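Uncharacterized Thioredoxin-like protein (Aeropyrum pernix, PDB 3HA9) is of unknown function but has a thioredoxin-like fold and is probably an oxidoreductase, perhaps with antioxidant activity. Local coordinates at residues 14-17 with 18-21; 55-58 with 59-63; 95-98 with 99-102; 116-120 with 121-125. One frame throughout, in Å; residues are numbered along the deposited sequence.

Contact 1 (14-17 with 18-21)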
loop_
_atom_site.group_PDB
_atom_site.type_symbol
_atom_site.label_atom_id
_atom_site.label_comp_id
_atom_site.label_asym_id
_atom_site.label_seq_id
_atom_site.Cartn_x
_atom_site.Cartn_y
_atom_site.Cartn_z
ATOM N N LEU A 14 -4.176 -22.029 2.136
ATOM C CA LEU A 14 -3.775 -21.067 1.104
ATOM C C LEU A 14 -4.027 -19.612 1.518
ATOM O O LEU A 14 -3.167 -18.735 1.300
ATOM C CB LEU A 14 -4.468 -21.403 -0.229
ATOM C CG LEU A 14 -3.925 -22.672 -0.906
ATOM C CD1 LEU A 14 -4.965 -23.151 -1.909
ATOM C CD2 LEU A 14 -2.590 -22.422 -1.601
ATOM N N GLU A 15 -5.211 -19.355 2.088
ATOM C CA GLU A 15 -5.589 -18.003 2.556
ATOM C C GLU A 15 -4.617 -17.461 3.592
ATOM O O GLU A 15 -4.255 -16.282 3.555
ATOM C CB GLU A 15 -7.014 -17.994 3.123
ATOM C CG GLU A 15 -8.093 -17.921 2.064
ATOM C CD GLU A 15 -9.495 -17.963 2.656
ATOM O OE1 GLU A 15 -9.619 -18.163 3.881
ATOM O OE2 GLU A 15 -10.467 -17.793 1.897
ATOM N N ARG A 16 -4.188 -18.319 4.513
ATOM C CA ARG A 16 -3.226 -17.927 5.549
ATOM C C ARG A 16 -1.843 -17.659 4.959
ATOM O O ARG A 16 -1.148 -16.735 5.383
ATOM C CB ARG A 16 -3.131 -18.989 6.651
ATOM C CG ARG A 16 -4.423 -19.244 7.432
ATOM C CD ARG A 16 -4.548 -18.384 8.679
ATOM N NE ARG A 16 -4.472 -16.965 8.352
ATOM C CZ ARG A 16 -4.962 -15.980 9.099
ATOM N NH1 ARG A 16 -5.595 -16.242 10.240
ATOM N NH2 ARG A 16 -4.820 -14.721 8.691
ATOM N N GLU A 17 -1.451 -18.451 3.963
ATOM C CA GLU A 17 -0.155 -18.230 3.318
ATOM C C GLU A 17 -0.171 -16.910 2.541
ATOM O O GLU A 17 0.835 -16.199 2.493
ATOM C CB GLU A 17 0.210 -19.402 2.393
ATOM C CG GLU A 17 1.596 -19.293 1.781
ATOM C CD GLU A 17 2.701 -19.889 2.656
ATOM O OE1 GLU A 17 2.503 -20.023 3.880
ATOM O OE2 GLU A 17 3.768 -20.237 2.110
ATOM N N ALA A 18 -1.321 -16.594 1.953
ATOM C CA ALA A 18 -1.503 -15.416 1.077
ATOM C C ALA A 18 -1.653 -14.116 1.854
ATOM O O ALA A 18 -1.537 -13.016 1.283
ATOM C CB ALA A 18 -2.731 -15.627 0.156
ATOM N N SER A 19 -1.912 -14.253 3.157
ATOM C CA SER A 19 -2.172 -13.114 4.027
ATOM C C SER A 19 -0.901 -12.305 4.289
ATOM O O SER A 19 0.221 -12.792 4.111
ATOM C CB SER A 19 -2.806 -13.583 5.350
ATOM O OG SER A 19 -1.841 -14.180 6.209
ATOM N N PHE A 20 -1.084 -11.060 4.695
ATOM C CA PHE A 20 0.048 -10.194 4.971
ATOM C C PHE A 20 -0.102 -9.459 6.293
ATOM O O PHE A 20 -1.185 -9.416 6.878
ATOM C CB PHE A 20 0.239 -9.197 3.831
ATOM C CG PHE A 20 -0.906 -8.233 3.663
ATOM C CD1 PHE A 20 -0.835 -6.949 4.197
ATOM C CD2 PHE A 20 -2.053 -8.605 2.957
ATOM C CE1 PHE A 20 -1.895 -6.051 4.038
ATOM C CE2 PHE A 20 -3.111 -7.714 2.801
ATOM C CZ PHE A 20 -3.030 -6.438 3.341
ATOM N N SER A 21 1.005 -8.893 6.762
ATOM C CA SER A 21 0.981 -7.975 7.892
ATOM C C SER A 21 1.830 -6.745 7.560
ATOM O O SER A 21 2.678 -6.785 6.661
ATOM C CB SER A 21 1.434 -8.672 9.181
ATOM O OG SER A 21 2.797 -8.404 9.465
HETATM O O HOH W 1 1.598 -15.162 5.282
#

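Contact 2 (55-58 with 59-63)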
loop_
_atom_site.group_PDB
_atom_site.type_symbol
_atom_site.label_atom_id
_atom_site.label_comp_id
_atom_site.label_asym_id
_atom_site.label_seq_id
_atom_site.Cartn_x
_atom_site.Cartn_y
_atom_site.Cartn_z
ATOM N N MET A 55 -0.435 11.767 -7.056
ATOM C CA MET A 55 -1.198 10.643 -6.475
ATOM C C MET A 55 -1.769 11.000 -5.101
ATOM O O MET A 55 -2.895 10.631 -4.774
ATOM C CB MET A 55 -0.355 9.344 -6.389
ATOM C CG MET A 55 -1.178 8.107 -5.967
ATOM S SD MET A 55 -2.663 7.724 -6.961
ATOM C CE MET A 55 -1.880 7.468 -8.507
ATOM N N ALA A 56 -0.998 11.724 -4.290
ATOM C CA ALA A 56 -1.482 12.099 -2.962
ATOM C C ALA A 56 -2.726 12.986 -3.095
ATOM O O ALA A 56 -3.701 12.822 -2.364
ATOM C CB ALA A 56 -0.387 12.809 -2.160
ATOM N N ASP A 57 -2.685 13.881 -4.073
ATOM C CA ASP A 57 -3.831 14.750 -4.388
ATOM C C ASP A 57 -5.099 13.923 -4.661
ATOM O O ASP A 57 -6.157 14.188 -4.079
ATOM C CB ASP A 57 -3.464 15.684 -5.546
ATOM C CG ASP A 57 -4.631 16.568 -5.998
ATOM O OD1 ASP A 57 -4.657 17.759 -5.618
ATOM O OD2 ASP A 57 -5.511 16.077 -6.748
ATOM N N LEU A 58 -4.965 12.882 -5.483
ATOM C CA LEU A 58 -6.093 12.006 -5.812
ATOM C C LEU A 58 -6.645 11.246 -4.622
ATOM O O LEU A 58 -7.856 11.197 -4.429
ATOM C CB LEU A 58 -5.728 11.025 -6.925
ATOM C CG LEU A 58 -5.385 11.622 -8.277
ATOM C CD1 LEU A 58 -5.435 10.523 -9.338
ATOM C CD2 LEU A 58 -6.372 12.748 -8.623
ATOM N N LEU A 59 -5.756 10.642 -3.842
ATOM C CA LEU A 59 -6.171 9.902 -2.666
ATOM C C LEU A 59 -6.852 10.783 -1.593
ATOM O O LEU A 59 -7.755 10.333 -0.890
ATOM C CB LEU A 59 -4.972 9.131 -2.111
ATOM C CG LEU A 59 -4.411 8.058 -3.056
ATOM C CD1 LEU A 59 -3.081 7.478 -2.489
ATOM C CD2 LEU A 59 -5.430 6.945 -3.254
ATOM N N ASP A 60 -6.423 12.040 -1.488
ATOM C CA ASP A 60 -7.056 12.998 -0.565
ATOM C C ASP A 60 -8.517 13.201 -0.922
ATOM O O ASP A 60 -9.410 13.168 -0.057
ATOM C CB ASP A 60 -6.348 14.358 -0.645
ATOM C CG ASP A 60 -4.990 14.362 0.016
ATOM O OD1 ASP A 60 -4.709 13.483 0.859
ATOM O OD2 ASP A 60 -4.185 15.264 -0.319
ATOM N N ARG A 61 -8.753 13.414 -2.205
ATOM C CA ARG A 61 -10.100 13.672 -2.679
ATOM C C ARG A 61 -10.956 12.434 -2.540
ATOM O O ARG A 61 -12.106 12.532 -2.117
ATOM C CB ARG A 61 -10.073 14.167 -4.124
ATOM C CG ARG A 61 -9.538 15.581 -4.219
ATOM C CD ARG A 61 -8.794 15.805 -5.513
ATOM N NE ARG A 61 -9.698 15.808 -6.658
ATOM C CZ ARG A 61 -9.297 15.969 -7.912
ATOM N NH1 ARG A 61 -8.011 16.147 -8.183
ATOM N NH2 ARG A 61 -10.184 15.945 -8.891
ATOM N N LEU A 62 -10.393 11.263 -2.854
ATOM C CA LEU A 62 -11.165 10.025 -2.754
ATOM C C LEU A 62 -11.491 9.699 -1.297
ATOM O O LEU A 62 -12.590 9.227 -0.995
ATOM C CB LEU A 62 -10.435 8.868 -3.451
ATOM C CG LEU A 62 -10.395 9.027 -4.977
ATOM C CD1 LEU A 62 -9.321 8.157 -5.597
ATOM C CD2 LEU A 62 -11.755 8.717 -5.583
ATOM N N THR A 63 -10.544 9.984 -0.401
ATOM C CA THR A 63 -10.749 9.831 1.041
ATOM C C THR A 63 -11.912 10.693 1.530
ATOM O O THR A 63 -12.773 10.221 2.291
ATOM C CB THR A 63 -9.468 10.197 1.827
ATOM O OG1 THR A 63 -8.452 9.230 1.542
ATOM C CG2 THR A 63 -9.730 10.213 3.335
#

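Contact 3 (95-98 with 99-102)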
loop_
_atom_site.group_PDB
_atom_site.type_symbol
_atom_site.label_atom_id
_atom_site.label_comp_id
_atom_site.label_asym_id
_atom_site.label_seq_id
_atom_site.Cartn_x
_atom_site.Cartn_y
_atom_site.Cartn_z
ATOM N N PRO A 95 18.033 6.333 1.572
ATOM C CA PRO A 95 16.753 5.993 2.183
ATOM C C PRO A 95 16.017 7.209 2.726
ATOM O O PRO A 95 16.631 8.164 3.222
ATOM C CB PRO A 95 17.138 5.091 3.358
ATOM C CG PRO A 95 18.493 4.583 3.036
ATOM C CD PRO A 95 19.159 5.655 2.236
ATOM N N ASP A 96 14.697 7.169 2.629
ATOM C CA ASP A 96 13.848 8.154 3.277
ATOM C C ASP A 96 13.937 7.972 4.787
ATOM O O ASP A 96 13.864 6.854 5.295
ATOM C CB ASP A 96 12.383 7.910 2.909
ATOM C CG ASP A 96 11.982 8.477 1.553
ATOM O OD1 ASP A 96 12.795 9.132 0.852
ATOM O OD2 ASP A 96 10.787 8.253 1.199
ATOM N N THR A 97 14.048 9.080 5.502
ATOM C CA THR A 97 13.934 9.041 6.957
ATOM C C THR A 97 12.444 9.072 7.301
ATOM O O THR A 97 11.635 9.557 6.500
ATOM C CB THR A 97 14.626 10.261 7.589
ATOM O OG1 THR A 97 13.956 11.453 7.154
ATOM C CG2 THR A 97 16.093 10.334 7.157
ATOM N N PRO A 98 12.063 8.552 8.481
ATOM C CA PRO A 98 10.673 8.698 8.925
ATOM C C PRO A 98 10.224 10.164 8.895
ATOM O O PRO A 98 9.073 10.440 8.555
ATOM C CB PRO A 98 10.705 8.163 10.356
ATOM C CG PRO A 98 11.793 7.123 10.302
ATOM C CD PRO A 98 12.832 7.652 9.369
ATOM N N GLU A 99 11.121 11.092 9.235
ATOM C CA GLU A 99 10.796 12.528 9.189
ATOM C C GLU A 99 10.385 12.992 7.785
ATOM O O GLU A 99 9.427 13.741 7.632
ATOM C CB GLU A 99 11.980 13.373 9.713
ATOM C CG GLU A 99 11.792 14.892 9.559
ATOM C CD GLU A 99 13.020 15.741 9.943
ATOM O OE1 GLU A 99 14.081 15.193 10.353
ATOM O OE2 GLU A 99 12.915 16.990 9.855
ATOM N N MET A 100 11.136 12.578 6.775
ATOM C CA MET A 100 10.833 12.937 5.383
ATOM C C MET A 100 9.490 12.385 4.950
ATOM O O MET A 100 8.740 13.063 4.238
ATOM C CB MET A 100 11.923 12.397 4.458
ATOM C CG MET A 100 13.246 13.136 4.588
ATOM S SD MET A 100 14.636 12.350 3.696
ATOM C CE MET A 100 13.899 12.292 2.046
ATOM N N PHE A 101 9.212 11.143 5.356
ATOM C CA PHE A 101 7.968 10.464 5.023
ATOM C C PHE A 101 6.806 11.222 5.660
ATOM O O PHE A 101 5.835 11.556 4.978
ATOM C CB PHE A 101 8.059 9.013 5.524
ATOM C CG PHE A 101 6.822 8.153 5.274
ATOM C CD1 PHE A 101 5.912 8.420 4.256
ATOM C CD2 PHE A 101 6.644 7.014 6.043
ATOM C CE1 PHE A 101 4.779 7.574 4.040
ATOM C CE2 PHE A 101 5.538 6.160 5.857
ATOM C CZ PHE A 101 4.609 6.432 4.844
ATOM N N ARG A 102 6.934 11.537 6.953
ATOM C CA ARG A 102 5.908 12.315 7.667
ATOM C C ARG A 102 5.650 13.662 7.038
ATOM O O ARG A 102 4.490 14.069 6.898
ATOM C CB ARG A 102 6.300 12.512 9.133
ATOM C CG ARG A 102 6.163 11.254 9.960
ATOM C CD ARG A 102 6.503 11.525 11.433
ATOM N NE ARG A 102 6.735 10.304 12.215
ATOM C CZ ARG A 102 5.786 9.504 12.699
ATOM N NH1 ARG A 102 4.500 9.753 12.486
ATOM N NH2 ARG A 102 6.122 8.447 13.425
HETATM O O HOH W 2 15.330 13.754 7.774
#

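Contact 4 (116-120 with 121-125)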
loop_
_atom_site.group_PDB
_atom_site.type_symbol
_atom_site.label_atom_id
_atom_site.label_comp_id
_atom_site.label_asym_id
_atom_site.label_seq_id
_atom_site.Cartn_x
_atom_site.Cartn_y
_atom_site.Cartn_z
ATOM N N VAL A 116 3.184 3.360 6.864
ATOM C CA VAL A 116 3.931 2.116 7.028
ATOM C C VAL A 116 5.250 2.295 6.301
ATOM O O VAL A 116 5.281 2.927 5.258
ATOM C CB VAL A 116 3.140 0.920 6.385
ATOM C CG1 VAL A 116 3.992 -0.301 6.191
ATOM C CG2 VAL A 116 1.924 0.561 7.249
ATOM N N MET A 117 6.338 1.783 6.862
ATOM C CA MET A 117 7.591 1.724 6.110
ATOM C C MET A 117 7.898 0.250 5.857
ATOM O O MET A 117 7.738 -0.593 6.766
ATOM C CB MET A 117 8.728 2.468 6.838
ATOM C CG MET A 117 8.495 3.996 7.055
ATOM S SD MET A 117 9.982 5.006 7.418
ATOM C CE MET A 117 10.441 5.456 5.735
ATOM N N ASP A 118 8.254 -0.083 4.617
ATOM C CA ASP A 118 8.470 -1.480 4.222
ATOM C C ASP A 118 9.941 -1.764 4.045
ATOM O O ASP A 118 10.689 -0.928 3.548
ATOM C CB ASP A 118 7.743 -1.757 2.902
ATOM C CG ASP A 118 7.934 -3.186 2.397
ATOM O OD1 ASP A 118 7.723 -4.131 3.171
ATOM O OD2 ASP A 118 8.227 -3.347 1.186
ATOM N N ASP A 119 10.332 -2.978 4.417
ATOM C CA ASP A 119 11.710 -3.428 4.274
ATOM C C ASP A 119 11.955 -4.192 2.965
ATOM O O ASP A 119 12.992 -4.835 2.820
ATOM C CB ASP A 119 12.104 -4.285 5.490
ATOM C CG ASP A 119 11.304 -5.586 5.590
ATOM O OD1 ASP A 119 10.427 -5.847 4.758
ATOM O OD2 ASP A 119 11.561 -6.364 6.532
ATOM N N GLY A 120 11.018 -4.117 2.020
ATOM C CA GLY A 120 11.102 -4.890 0.772
ATOM C C GLY A 120 10.182 -6.108 0.772
ATOM O O GLY A 120 9.865 -6.638 -0.293
ATOM N N SER A 121 9.764 -6.562 1.968
ATOM C CA SER A 121 8.806 -7.690 2.094
ATOM C C SER A 121 7.500 -7.489 1.344
ATOM O O SER A 121 7.005 -8.406 0.666
ATOM C CB SER A 121 8.447 -7.957 3.578
ATOM O OG SER A 121 9.595 -8.361 4.293
ATOM N N LEU A 122 6.926 -6.297 1.479
ATOM C CA LEU A 122 5.621 -6.039 0.867
ATOM C C LEU A 122 5.803 -5.754 -0.617
ATOM O O LEU A 122 4.929 -6.079 -1.429
ATOM C CB LEU A 122 4.886 -4.895 1.564
ATOM C CG LEU A 122 4.471 -5.234 2.997
ATOM C CD1 LEU A 122 4.130 -3.936 3.741
ATOM C CD2 LEU A 122 3.300 -6.244 3.043
ATOM N N VAL A 123 6.947 -5.156 -0.961
ATOM C CA VAL A 123 7.300 -4.970 -2.377
ATOM C C VAL A 123 7.303 -6.320 -3.092
ATOM O O VAL A 123 6.735 -6.473 -4.189
ATOM C CB VAL A 123 8.643 -4.231 -2.520
ATOM C CG1 VAL A 123 9.174 -4.352 -3.964
ATOM C CG2 VAL A 123 8.454 -2.770 -2.154
ATOM N N GLU A 124 7.923 -7.311 -2.468
ATOM C CA GLU A 124 7.958 -8.653 -3.023
ATOM C C GLU A 124 6.571 -9.286 -3.021
ATOM O O GLU A 124 6.142 -9.869 -4.029
ATOM C CB GLU A 124 8.940 -9.508 -2.218
ATOM C CG GLU A 124 9.037 -10.973 -2.678
ATOM C CD GLU A 124 9.968 -11.808 -1.802
ATOM O OE1 GLU A 124 10.899 -11.241 -1.193
ATOM O OE2 GLU A 124 9.786 -13.042 -1.731
ATOM N N LYS A 125 5.865 -9.167 -1.898
ATOM C CA LYS A 125 4.530 -9.778 -1.765
ATOM C C LYS A 125 3.571 -9.318 -2.865
ATOM O O LYS A 125 2.875 -10.131 -3.467
ATOM C CB LYS A 125 3.928 -9.448 -0.387
ATOM C CG LYS A 125 2.569 -10.127 -0.090
ATOM C CD LYS A 125 2.771 -11.550 0.385
ATOM C CE LYS A 125 1.494 -12.130 1.007
ATOM N NZ LYS A 125 1.874 -13.389 1.665
#

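Contact 1 (14-17 with 18-21)
Ala-18 N donates to Leu-14 O at 2.9 Å in the last turn of helix 3-18, after which the chain straightens through Ser-19 and Phe-20. Ser-19 OG lies between the backbone N and the carbonyl carbon (chi1 76°), a rotation that turns the hydroxyl back toward the helix, where it donates to Arg-16 O at 2.8 Å; the hydroxyl sits 28° off the carbonyl plane. Ser-19 N makes a weak bond to the same oxygen, so hydroxyl and amide both point at a single C-terminal carbonyl. Without the hydroxyl, as with an alanine here, Arg-16 O is likely to keep only the weak amide bond from this residue, and the chain to leave the helix less firmly held. The Arg-16 side chain, bent at chi2 and chi3, brings its guanidinium edge alongside the same hydroxyl, with NH2 3.9 Å from Ser-19 OG, near the guanidinium plane but too far for a bond. A water lies within hydrogen-bonding distance of Glu-17 O and, at 3.0 Å, of Ser-19 O, bridging a carbonyl of the last turn and one just past the helix end. Lys-125, from helix 121-125, also reaches Ser-19 O, and weakly Glu-17 O. Carbonyls left without a next-turn amide and met instead by a hydroxyl, a water and a lysine are characteristic of a helix C-terminus, here leading to strand 22-23.

Contact 2 (55-58 with 59-63)
Asp-57 and Arg-61, one helical turn apart on helix 52-65, are joined by a salt bridge. With CG of Asp-57 anti to the backbone N (chi1 176°), the carboxylate leans toward the next turn; the arginine chain bends at chi2 and chi3 to bring NH1 to Asp-57 OD2 at 2.9 Å. The oxygen lies at the guanidinium edge, 5° out of its plane, while the carboxylate and guanidinium planes stand 82° apart, an end-on contact to OD2 and not a two-oxygen pairing. On the inward side, Met-55 folds at chi2 and chi3, and its CG meets Leu-59 CD1 at 4.0 Å; both side chains also rest on Trp-43 of strand 39-45. Thr-63 donates from OG1 to Leu-59 O at 2.8 Å, while its own amide reaches that carbonyl from the opposite face, the hydroxyl also bonding Trp-113 NE1. Leu-62 lies against Leu-155 and Ile-159 of helix 152-161. The chemistry thus divides the helix of this beta-alpha-beta unit: leucines and methionine meet the sheet and a neighbouring helix, while the ion pair spans a turn on a more exposed flank, where Arg-61 probably balances the charge of Asp-57 and favours its ionised form.

Contact 3 (95-98 with 99-102)
Thr-97 caps the helix that follows it: its OG1 accepts from Met-100 N at 3.1 Å, with an N-H...O angle of 159°. The hydroxyl is placed for this by a chi1 of 63°, which sets OG1 between the backbone N and the carbonyl carbon. The packing is close here, for Met-100 CG also lies 3.1 Å from Thr-97 OG1, and the methionine chain crosses the threonine at about a right angle before bending at chi3. That bend brings its methyl CE to 3.6 Å from Asp-96 OD1. The other carboxylate oxygen of Asp-96 is hydrogen-bonded to Ala-47 N, beside the CxxC region, and lies close to the like-charged Asp-75. Thr-97 is therefore the N-cap of helix 98-108, and Pro-98 takes the first helical position, where its lack of an N-H costs no helix hydrogen bond. Thr-97 O and Pro-98 O take up the next two amides, Phe-101 N and Arg-102 N. Phe-101, its CG anti to the backbone N (chi1 179°), turns its ring away from the cap into the interior, onto Ala-73 of strand 69-75 and Met-115 and Met-117 of strand 114-117. The solvent side is looser: Glu-99 extends outward beyond CG, and its link to the cap passes through a water that lies 2.8 Å from Thr-97 OG1 and itself donates to Glu-99 OE1. Arg-102, though exposed, is held by a salt bridge from NH2 to Asp-26.

Contact 4 (116-120 with 121-125)
Val-116, near the end of strand 114-117, points its side chain toward the helix that follows, and its CG1 lies 4.4 Å from Leu-122 CD1. Two residues on, Asp-118 supplies a carboxylate for two first-turn amides: with CG anti to the backbone N (chi1 179°), OD1 accepts from Leu-122 N at 2.9 Å and OD2 from Val-123 N at 3.1 Å. Both amides arrive on the syn sides of the oxygens, tilted out of the carboxylate plane, so the rotation of this buried group is fixed; they would probably stabilise its negative charge. Were the carboxylate lost, as in an alanine, the amides of Leu-122 and Val-123 would probably be left without this acceptor and a gap opened beside the Leu-122 side chain. Asp-119 follows, and its OD1 holds Ser-121 twice, accepting from OG at 2.7 Å on the syn side and from Ser-121 N at 3.0 Å on the anti side; the bond to the amide makes an Asx turn. Gly-120 is the N-cap residue; at its positive phi of 103° a CB would press on the preceding carbonyl oxygen. Its own O accepts from Glu-124 N at 3.0 Å. Helix 121-125 thus hangs from the edge strand 114-117, which pairs with strand 69-75, while Val-116 and Leu-122 both rest on Leu-22 of strand 22-23 and Val-123 packs on Phe-76.

How the contacts relate
From the N terminus, contact 1 ends helix 3-18 and opens the way to strand 22-23; contact 2 lies wholly within helix 52-65, contact 3 starts helix 98-108, and contact 4 turns strand 114-117 into helix 121-125. Each closes before the next begins, so none nest or cross. Contact 4 is the meeting point: Lys-125 NZ reaches Ser-19 O of contact 1 at 3.0 Å, and on another side Phe-101 and Pro-98 of contact 3 pack on Met-117. Contact 2 stands apart, about 10 Å from contact 3 at the nearest atoms, and joins the fold through the central sheet.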